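Local coordinates for protein PES4 (Saccharomyces cerevisiae S288C, PDB 6EZ7), which probably binds RNA, including mRNA 3'-untranslated regions and poly(A) or poly(U) tracts, and is represented here by its third RNA recognition motif, at residues 56-61 with 71-76. Residues are numbered along the deposited sequence; the frame is centred on the assembly and turned at random.
Sequences KAIKRY and LLVTRA
Ile58 on helix 51-61 reaches across to Val73 and Arg75 on strand 69-75. Its CG1 branch lies anti to the carbonyl carbon (chi1 -63°), and chi2 extends it to CD1 along the strand. From CB the side chain forks. Ile58 CG2 sits 3.5 Å from Val73 O, a plain van der Waals contact. Ile58 CG1 meets Val73 CG1 at 4.1 Å, the two side chains crossing at a slant. Ile58 CD1 goes furthest and rests 3.5 Å from Arg75 N and 3.7 Å from Arg75 CB. The bend of the Arg75 chain at chi3 (-60°) turns its end back, so that Arg75 NE and NH2 each come to 4.1 Å from Ile58 CD1. The guanidinium stands oblique to that methyl. Its NH2 makes a salt bridge to Glu55 and a hydrogen bond to Ser54, both about one turn before Ile58 on helix 51-61. Val73 points at the helix and splits its methyls. CG1 packs against the backbone of Ala57 and Ile58, while Val73 CG2 lies 3.6 Å from Tyr61 O and also touches Tyr61 CB. The Tyr61 ring turns from the strand to meet Phe22, and Phe64 edge-to-face. With an alanine at Ile58, Val73 O would probably lose its cover and Arg75 CB its methyl neighbour. Helix and strand run nearly antiparallel, at 156°, in the RRM fold, where helices pack on one face of the antiparallel sheet. Methyls packed on side chains and backbone make the direct contact, so it depends on shape, and the Arg75 links to Glu55 and Ser54 add a polar tie at its edge.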
loop_
_atom_site.group_PDB
_atom_site.type_symbol
_atom_site.label_atom_id
_atom_site.label_comp_id
_atom_site.label_asym_id
_atom_site.label_seq_id
_atom_site.Cartn_x
_atom_site.Cartn_y
_atom_site.Cartn_z
ATOM N N LYS A 56 10.553 -0.191 3.960
ATOM C CA LYS A 56 10.849 -1.521 3.445
ATOM C C LYS A 56 9.800 -1.939 2.426
ATOM O O LYS A 56 10.129 -2.507 1.385
ATOM C CB LYS A 56 10.921 -2.537 4.585
ATOM C CG LYS A 56 12.157 -2.397 5.459
ATOM C CD LYS A 56 12.011 -3.178 6.756
ATOM C CE LYS A 56 11.781 -4.657 6.491
ATOM N NZ LYS A 56 11.424 -5.392 7.737
ATOM N N ALA A 57 8.537 -1.646 2.732
ATOM C CA ALA A 57 7.423 -2.002 1.857
ATOM C C ALA A 57 7.546 -1.330 0.496
ATOM O O ALA A 57 7.313 -1.955 -0.538
ATOM C CB ALA A 57 6.093 -1.633 2.509
ATOM N N ILE A 58 7.899 -0.049 0.500
ATOM C CA ILE A 58 8.123 0.677 -0.742
ATOM C C ILE A 58 9.268 0.045 -1.532
ATOM O O ILE A 58 9.143 -0.222 -2.727
ATOM C CB ILE A 58 8.439 2.158 -0.476
ATOM C CG1 ILE A 58 7.244 2.844 0.189
ATOM C CG2 ILE A 58 8.817 2.865 -1.770
ATOM C CD1 ILE A 58 7.546 4.246 0.672
ATOM N N LYS A 59 10.381 -0.207 -0.853
ATOM C CA LYS A 59 11.552 -0.770 -1.518
ATOM C C LYS A 59 11.275 -2.158 -2.079
ATOM O O LYS A 59 11.783 -2.522 -3.142
ATOM C CB LYS A 59 12.743 -0.828 -0.557
ATOM C CG LYS A 59 13.422 0.513 -0.339
ATOM C CD LYS A 59 14.850 0.334 0.157
ATOM C CE LYS A 59 14.909 0.187 1.669
ATOM N NZ LYS A 59 15.028 1.508 2.349
ATOM N N ARG A 60 10.463 -2.932 -1.372
ATOM C CA ARG A 60 10.240 -4.314 -1.768
ATOM C C ARG A 60 9.073 -4.494 -2.732
ATOM O O ARG A 60 9.105 -5.396 -3.572
ATOM C CB ARG A 60 10.040 -5.187 -0.526
ATOM C CG ARG A 60 11.272 -5.213 0.374
ATOM C CD ARG A 60 11.079 -6.096 1.590
ATOM N NE ARG A 60 10.575 -7.419 1.236
ATOM C CZ ARG A 60 10.303 -8.372 2.121
ATOM N NH1 ARG A 60 10.485 -8.150 3.416
ATOM N NH2 ARG A 60 9.846 -9.547 1.710
ATOM N N TYR A 61 8.058 -3.637 -2.646
ATOM C CA TYR A 61 6.839 -3.880 -3.416
ATOM C C TYR A 61 6.525 -2.872 -4.518
ATOM O O TYR A 61 5.624 -3.110 -5.320
ATOM C CB TYR A 61 5.641 -3.971 -2.473
ATOM C CG TYR A 61 5.538 -5.321 -1.816
ATOM C CD1 TYR A 61 5.297 -6.460 -2.574
ATOM C CD2 TYR A 61 5.690 -5.466 -0.443
ATOM C CE1 TYR A 61 5.208 -7.704 -1.988
ATOM C CE2 TYR A 61 5.602 -6.711 0.155
ATOM C CZ TYR A 61 5.360 -7.824 -0.624
ATOM O OH TYR A 61 5.267 -9.067 -0.038
ATOM N N LEU A 71 2.302 -2.863 -9.437
ATOM C CA LEU A 71 1.853 -2.057 -8.312
ATOM C C LEU A 71 2.667 -0.786 -8.148
ATOM O O LEU A 71 3.879 -0.775 -8.361
ATOM C CB LEU A 71 1.909 -2.868 -7.016
ATOM C CG LEU A 71 0.977 -4.074 -6.945
ATOM C CD1 LEU A 71 0.904 -4.604 -5.523
ATOM C CD2 LEU A 71 -0.405 -3.705 -7.461
ATOM N N LEU A 72 1.981 0.287 -7.771
ATOM C CA LEU A 72 2.643 1.525 -7.400
ATOM C C LEU A 72 2.589 1.659 -5.886
ATOM O O LEU A 72 1.512 1.765 -5.302
ATOM C CB LEU A 72 1.980 2.726 -8.079
ATOM C CG LEU A 72 2.464 4.112 -7.651
ATOM C CD1 LEU A 72 3.929 4.329 -8.026
ATOM C CD2 LEU A 72 1.581 5.189 -8.264
ATOM N N VAL A 73 3.751 1.621 -5.247
ATOM C CA VAL A 73 3.810 1.736 -3.801
ATOM C C VAL A 73 4.630 2.958 -3.428
ATOM O O VAL A 73 5.837 3.006 -3.668
ATOM C CB VAL A 73 4.403 0.472 -3.160
ATOM C CG1 VAL A 73 4.413 0.599 -1.643
ATOM C CG2 VAL A 73 3.602 -0.748 -3.589
ATOM N N THR A 74 3.963 3.959 -2.864
ATOM C CA THR A 74 4.620 5.216 -2.529
ATOM C C THR A 74 4.343 5.603 -1.088
ATOM O O THR A 74 3.387 5.127 -0.487
ATOM C CB THR A 74 4.159 6.359 -3.450
ATOM O OG1 THR A 74 2.731 6.469 -3.396
ATOM C CG2 THR A 74 4.580 6.095 -4.882
ATOM N N ARG A 75 5.181 6.468 -0.531
ATOM C CA ARG A 75 4.961 6.939 0.828
ATOM C C ARG A 75 3.740 7.851 0.884
ATOM O O ARG A 75 3.504 8.647 -0.022
ATOM C CB ARG A 75 6.202 7.666 1.355
ATOM C CG ARG A 75 6.042 8.210 2.766
ATOM C CD ARG A 75 7.383 8.385 3.459
ATOM N NE ARG A 75 8.106 7.121 3.565
ATOM C CZ ARG A 75 7.879 6.208 4.504
ATOM N NH1 ARG A 75 6.936 6.410 5.416
ATOM N NH2 ARG A 75 8.587 5.087 4.525
ATOM N N ALA A 76 2.951 7.704 1.943
ATOM C CA ALA A 76 1.820 8.582 2.185
ATOM C C ALA A 76 2.279 9.744 3.045
ATOM O O ALA A 76 2.233 9.672 4.272
ATOM C CB ALA A 76 0.696 7.832 2.858
#